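Local coordinates for protein serpin (Taeniopygia guttata, PDB 5HGC) that binds the steroid cortisol and, as a member of the serpin family, may also act as an inhibitor of serine proteases, at residues A[22-36]-A[278-291]. Sequence-based numbering, arbitrary orientation.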
loop_
_atom_site.group_PDB
_atom_site.type_symbol
_atom_site.label_atom_id
_atom_site.label_comp_id
_atom_site.label_asym_id
_atom_site.label_seq_id
_atom_site.Cartn_x
_atom_site.Cartn_y
_atom_site.Cartn_z
ATOM N N PHE A 22 -6.214 -8.142 4.333
ATOM C CA PHE A 22 -5.169 -8.527 3.431
ATOM C C PHE A 22 -3.914 -8.766 4.243
ATOM O O PHE A 22 -3.267 -9.831 4.059
ATOM C CB PHE A 22 -4.945 -7.476 2.343
ATOM C CG PHE A 22 -3.993 -7.919 1.272
ATOM C CD1 PHE A 22 -2.624 -7.794 1.439
ATOM C CD2 PHE A 22 -4.477 -8.447 0.061
ATOM C CE1 PHE A 22 -1.745 -8.220 0.437
ATOM C CE2 PHE A 22 -3.607 -8.849 -0.950
ATOM C CZ PHE A 22 -2.235 -8.761 -0.759
ATOM N N PHE A 23 -3.582 -7.778 5.108
ATOM C CA PHE A 23 -2.439 -7.841 6.030
ATOM C C PHE A 23 -2.419 -9.109 6.904
ATOM O O PHE A 23 -1.367 -9.780 6.964
ATOM C CB PHE A 23 -2.396 -6.618 6.961
ATOM C CG PHE A 23 -1.152 -6.550 7.806
ATOM C CD1 PHE A 23 0.116 -6.454 7.218
ATOM C CD2 PHE A 23 -1.226 -6.632 9.183
ATOM C CE1 PHE A 23 1.289 -6.373 7.977
ATOM C CE2 PHE A 23 -0.044 -6.569 9.952
ATOM C CZ PHE A 23 1.211 -6.428 9.348
ATOM N N ARG A 24 -3.562 -9.425 7.559
ATOM C CA ARG A 24 -3.700 -10.647 8.387
ATOM C C ARG A 24 -3.361 -11.894 7.597
ATOM O O ARG A 24 -2.551 -12.691 8.066
ATOM C CB ARG A 24 -5.043 -10.736 9.178
ATOM C CG ARG A 24 -5.217 -9.530 10.131
ATOM C CD ARG A 24 -6.311 -9.630 11.166
ATOM N NE ARG A 24 -7.672 -9.570 10.623
ATOM C CZ ARG A 24 -8.306 -8.463 10.204
ATOM N NH1 ARG A 24 -7.708 -7.275 10.213
ATOM N NH2 ARG A 24 -9.552 -8.545 9.745
ATOM N N GLU A 25 -3.907 -11.995 6.374
ATOM C CA GLU A 25 -3.678 -13.107 5.432
ATOM C C GLU A 25 -2.245 -13.282 5.035
ATOM O O GLU A 25 -1.711 -14.388 5.099
ATOM C CB GLU A 25 -4.504 -12.963 4.143
ATOM C CG GLU A 25 -5.972 -13.362 4.229
ATOM C CD GLU A 25 -6.221 -14.826 4.667
ATOM O OE1 GLU A 25 -5.313 -15.726 4.585
ATOM O OE2 GLU A 25 -7.381 -15.058 5.087
ATOM N N VAL A 26 -1.609 -12.193 4.623
ATOM C CA VAL A 26 -0.251 -12.258 4.091
ATOM C C VAL A 26 0.803 -12.585 5.164
ATOM O O VAL A 26 1.792 -13.251 4.868
ATOM C CB VAL A 26 0.079 -11.000 3.231
ATOM C CG1 VAL A 26 0.212 -9.733 4.074
ATOM C CG2 VAL A 26 1.303 -11.230 2.347
ATOM N N THR A 27 0.578 -12.135 6.401
ATOM C CA THR A 27 1.511 -12.415 7.517
ATOM C C THR A 27 1.444 -13.898 7.979
ATOM O O THR A 27 2.461 -14.462 8.388
ATOM C CB THR A 27 1.357 -11.431 8.706
ATOM O OG1 THR A 27 -0.013 -11.395 9.135
ATOM C CG2 THR A 27 1.797 -10.046 8.296
ATOM N N GLN A 28 0.261 -14.514 7.907
ATOM C CA GLN A 28 0.152 -15.991 7.924
ATOM C C GLN A 28 0.972 -16.741 6.853
ATOM O O GLN A 28 1.872 -17.488 7.213
ATOM C CB GLN A 28 -1.269 -16.422 7.825
ATOM C CG GLN A 28 -2.056 -16.043 9.034
ATOM C CD GLN A 28 -3.426 -16.633 8.914
ATOM O OE1 GLN A 28 -4.384 -15.936 8.567
ATOM N NE2 GLN A 28 -3.521 -17.953 9.123
ATOM N N GLU A 29 0.699 -16.542 5.561
ATOM C CA GLU A 29 1.480 -17.223 4.540
ATOM C C GLU A 29 3.006 -16.915 4.544
ATOM O O GLU A 29 3.761 -17.596 3.837
ATOM C CB GLU A 29 0.823 -17.143 3.132
ATOM C CG GLU A 29 1.138 -15.908 2.267
ATOM C CD GLU A 29 0.034 -15.530 1.233
ATOM O OE1 GLU A 29 -1.198 -15.588 1.529
ATOM O OE2 GLU A 29 0.397 -15.132 0.099
ATOM N N ALA A 30 3.463 -15.925 5.331
ATOM C CA ALA A 30 4.923 -15.534 5.394
ATOM C C ALA A 30 5.354 -14.891 6.743
ATOM O O ALA A 30 5.689 -13.689 6.777
ATOM C CB ALA A 30 5.342 -14.647 4.196
ATOM N N PRO A 31 5.402 -15.706 7.832
ATOM C CA PRO A 31 5.303 -15.213 9.214
ATOM C C PRO A 31 6.496 -14.436 9.749
ATOM O O PRO A 31 6.336 -13.769 10.777
ATOM C CB PRO A 31 5.068 -16.502 10.049
ATOM C CG PRO A 31 4.755 -17.566 9.055
ATOM C CD PRO A 31 5.566 -17.170 7.834
ATOM N N ASN A 32 7.649 -14.495 9.069
ATOM C CA ASN A 32 8.891 -13.879 9.587
ATOM C C ASN A 32 9.643 -13.060 8.603
ATOM O O ASN A 32 10.882 -12.914 8.682
ATOM C CB ASN A 32 9.833 -14.960 10.111
ATOM C CG ASN A 32 9.246 -15.668 11.285
ATOM O OD1 ASN A 32 8.689 -16.754 11.127
ATOM N ND2 ASN A 32 9.259 -15.007 12.458
ATOM N N LYS A 33 8.895 -12.555 7.638
ATOM C CA LYS A 33 9.501 -11.838 6.525
ATOM C C LYS A 33 8.987 -10.399 6.508
ATOM O O LYS A 33 7.884 -10.102 7.004
ATOM C CB LYS A 33 9.230 -12.590 5.198
ATOM C CG LYS A 33 10.033 -13.878 5.005
ATOM C CD LYS A 33 11.514 -13.568 4.779
ATOM C CE LYS A 33 12.455 -14.669 5.265
ATOM N NZ LYS A 33 12.623 -15.672 4.185
ATOM N N ASN A 34 9.807 -9.506 5.975
ATOM C CA ASN A 34 9.323 -8.215 5.474
ATOM C C ASN A 34 7.975 -8.331 4.710
ATOM O O ASN A 34 7.782 -9.218 3.851
ATOM C CB ASN A 34 10.420 -7.578 4.621
ATOM C CG ASN A 34 11.584 -7.073 5.464
ATOM O OD1 ASN A 34 11.528 -7.107 6.698
ATOM N ND2 ASN A 34 12.631 -6.579 4.815
ATOM N N ILE A 35 7.008 -7.515 5.097
ATOM C CA ILE A 35 5.833 -7.328 4.267
ATOM C C ILE A 35 5.753 -5.873 3.897
ATOM O O ILE A 35 5.837 -5.033 4.783
ATOM C CB ILE A 35 4.571 -7.725 5.003
ATOM C CG1 ILE A 35 4.686 -9.189 5.480
ATOM C CG2 ILE A 35 3.310 -7.465 4.140
ATOM C CD1 ILE A 35 4.643 -10.228 4.376
ATOM N N PHE A 36 5.601 -5.567 2.602
ATOM C CA PHE A 36 5.378 -4.181 2.139
ATOM C C PHE A 36 4.506 -4.078 0.907
ATOM O O PHE A 36 4.894 -4.534 -0.156
ATOM C CB PHE A 36 6.688 -3.447 1.884
ATOM C CG PHE A 36 6.510 -1.970 1.811
ATOM C CD1 PHE A 36 6.351 -1.218 2.986
ATOM C CD2 PHE A 36 6.456 -1.313 0.580
ATOM C CE1 PHE A 36 6.147 0.149 2.950
ATOM C CE2 PHE A 36 6.240 0.060 0.534
ATOM C CZ PHE A 36 6.079 0.786 1.712
ATOM N N ILE A 278 12.476 0.003 1.185
ATOM C CA ILE A 278 11.855 -1.314 1.147
ATOM C C ILE A 278 10.983 -1.548 -0.128
ATOM O O ILE A 278 10.317 -0.621 -0.566
ATOM C CB ILE A 278 11.119 -1.594 2.495
ATOM C CG1 ILE A 278 10.826 -3.107 2.632
ATOM C CG2 ILE A 278 9.914 -0.671 2.666
ATOM C CD1 ILE A 278 10.093 -3.503 3.901
ATOM N N SER A 279 11.027 -2.769 -0.707
ATOM C CA SER A 279 10.146 -3.224 -1.813
ATOM C C SER A 279 9.306 -4.361 -1.336
ATOM O O SER A 279 9.777 -5.211 -0.609
ATOM C CB SER A 279 10.937 -3.832 -2.976
ATOM O OG SER A 279 11.564 -2.862 -3.742
ATOM N N GLY A 280 8.079 -4.436 -1.795
ATOM C CA GLY A 280 7.351 -5.682 -1.697
ATOM C C GLY A 280 6.889 -5.994 -3.118
ATOM O O GLY A 280 6.487 -5.080 -3.875
ATOM N N SER A 281 6.948 -7.269 -3.489
ATOM C CA SER A 281 6.623 -7.657 -4.860
ATOM C C SER A 281 5.857 -8.931 -4.807
ATOM O O SER A 281 6.412 -9.929 -4.443
ATOM C CB SER A 281 7.900 -7.860 -5.644
ATOM O OG SER A 281 7.603 -7.710 -7.007
ATOM N N TYR A 282 4.573 -8.916 -5.097
ATOM C CA TYR A 282 3.795 -10.144 -4.906
ATOM C C TYR A 282 2.877 -10.505 -6.079
ATOM O O TYR A 282 2.295 -9.639 -6.716
ATOM C CB TYR A 282 2.976 -10.094 -3.596
ATOM C CG TYR A 282 3.712 -9.518 -2.419
ATOM C CD1 TYR A 282 4.417 -10.339 -1.570
ATOM C CD2 TYR A 282 3.713 -8.141 -2.170
ATOM C CE1 TYR A 282 5.107 -9.824 -0.494
ATOM C CE2 TYR A 282 4.405 -7.607 -1.092
ATOM C CZ TYR A 282 5.101 -8.459 -0.250
ATOM O OH TYR A 282 5.831 -7.972 0.811
ATOM N N GLU A 283 2.750 -11.796 -6.351
ATOM C CA GLU A 283 1.632 -12.280 -7.125
ATOM C C GLU A 283 0.555 -12.573 -6.074
ATOM O O GLU A 283 0.753 -13.419 -5.231
ATOM C CB GLU A 283 2.040 -13.494 -7.992
ATOM C CG GLU A 283 1.133 -13.832 -9.194
ATOM C CD GLU A 283 -0.295 -14.223 -8.820
ATOM O OE1 GLU A 283 -0.496 -14.997 -7.856
ATOM O OE2 GLU A 283 -1.258 -13.756 -9.474
ATOM N N ILE A 284 -0.565 -11.853 -6.118
ATOM C CA ILE A 284 -1.524 -11.772 -4.995
ATOM C C ILE A 284 -2.837 -12.567 -5.140
ATOM O O ILE A 284 -3.756 -12.408 -4.317
ATOM C CB ILE A 284 -1.834 -10.296 -4.621
ATOM C CG1 ILE A 284 -2.327 -9.484 -5.834
ATOM C CG2 ILE A 284 -0.625 -9.609 -3.961
ATOM C CD1 ILE A 284 -3.002 -8.164 -5.440
ATOM N N SER A 285 -2.908 -13.412 -6.175
ATOM C CA SER A 285 -4.037 -14.305 -6.443
ATOM C C SER A 285 -4.513 -15.139 -5.263
ATOM O O SER A 285 -5.703 -15.069 -4.947
ATOM C CB SER A 285 -3.690 -15.262 -7.570
ATOM O OG SER A 285 -3.732 -14.583 -8.792
ATOM N N ASN A 286 -3.618 -15.927 -4.630
ATOM C CA ASN A 286 -4.015 -16.826 -3.530
ATOM C C ASN A 286 -4.692 -16.051 -2.455
ATOM O O ASN A 286 -5.721 -16.511 -1.899
ATOM C CB ASN A 286 -2.832 -17.448 -2.797
ATOM C CG ASN A 286 -1.930 -18.225 -3.680
ATOM O OD1 ASN A 286 -2.225 -18.486 -4.852
ATOM N ND2 ASN A 286 -0.789 -18.600 -3.123
ATOM N N THR A 287 -4.062 -14.899 -2.141
ATOM C CA THR A 287 -4.431 -14.066 -1.021
ATOM C C THR A 287 -5.837 -13.605 -1.304
ATOM O O THR A 287 -6.710 -13.750 -0.448
ATOM C CB THR A 287 -3.472 -12.876 -0.857
ATOM O OG1 THR A 287 -2.113 -13.337 -0.869
ATOM C CG2 THR A 287 -3.760 -12.147 0.431
ATOM N N LEU A 288 -6.077 -13.122 -2.529
ATOM C CA LEU A 288 -7.407 -12.662 -2.892
ATOM C C LEU A 288 -8.401 -13.817 -3.016
ATOM O O LEU A 288 -9.580 -13.640 -2.685
ATOM C CB LEU A 288 -7.379 -11.777 -4.149
ATOM C CG LEU A 288 -6.408 -10.592 -4.055
ATOM C CD1 LEU A 288 -6.288 -10.016 -5.432
ATOM C CD2 LEU A 288 -6.766 -9.507 -3.038
ATOM N N ARG A 289 -7.948 -14.985 -3.492
ATOM C CA ARG A 289 -8.805 -16.195 -3.496
ATOM C C ARG A 289 -9.291 -16.476 -2.069
ATOM O O ARG A 289 -10.515 -16.561 -1.826
ATOM C CB ARG A 289 -8.101 -17.406 -4.085
ATOM C CG ARG A 289 -8.278 -17.595 -5.577
ATOM C CD ARG A 289 -7.638 -18.905 -6.054
ATOM N NE ARG A 289 -6.158 -18.878 -6.041
ATOM C CZ ARG A 289 -5.364 -18.643 -7.101
ATOM N NH1 ARG A 289 -4.027 -18.644 -6.948
ATOM N NH2 ARG A 289 -5.889 -18.407 -8.313
ATOM N N LYS A 290 -8.335 -16.528 -1.125
ATOM C CA LYS A 290 -8.640 -16.696 0.292
ATOM C C LYS A 290 -9.559 -15.599 0.780
ATOM O O LYS A 290 -10.309 -15.829 1.708
ATOM C CB LYS A 290 -7.387 -16.759 1.155
ATOM C CG LYS A 290 -6.682 -18.082 1.078
ATOM C CD LYS A 290 -5.198 -17.967 1.406
ATOM C CE LYS A 290 -4.469 -19.256 1.011
ATOM N NZ LYS A 290 -3.056 -19.093 0.539
ATOM N N MET A 291 -9.539 -14.407 0.184
ATOM C CA MET A 291 -10.466 -13.364 0.662
ATOM C C MET A 291 -11.820 -13.388 -0.003
ATOM O O MET A 291 -12.672 -12.516 0.259
ATOM C CB MET A 291 -9.848 -12.003 0.582
ATOM C CG MET A 291 -8.734 -11.885 1.593
ATOM S SD MET A 291 -7.843 -10.374 1.287
ATOM C CE MET A 291 -9.143 -9.197 1.787
#
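Phe22 swings its ring out opposite its own backbone N (chi1 -172°), and Thr287 turns its methyl rather than its hydroxyl to meet it (CG2 anti to N, OG1 beside it). This puts Thr287 CG2 over one face of the Phe22 ring in a CH-pi contact, 3.9 Å from the centroid. Ile284 CG2 and Leu288 CD2 close on the ring's edge, and Met291 SD approaches obliquely, 4.1 Å from Phe22 CD2, as a Met-aromatic contact. On the more exposed side, Thr287 OG1 faces the poorly ordered carboxylate of Glu29, and Lys290 NZ stays 4.1 Å from Glu29 OE1, beyond a salt bridge.

Where strand 35-37 meets strand 265-283, Tyr282 OH accepts a nearly straight hydrogen bond (170°) from Phe36 N at 3.0 Å, while Phe36 O lies in the plane of the tyrosine ring, 3.2 Å from Tyr282 CE2. In place of Tyr282, a phenylalanine would probably leave Phe36 N without its acceptor. Phe36 O also comes 3.1 Å from Gly280 CA in a CA-H...O contact, an approach that Gly280 permits by having no side chain. Ile278 CG2 covers one face of the Phe36 ring.

The contact thus joins the C-terminal turns of helix 12-29 and the short strand 35-37 to strand 265-283 and helix 285-290 within the serpin fold; Ile42 of helix 39-52 packs against Phe22 and Ile284, and strand 35-37 pairs antiparallel with strand 366-373.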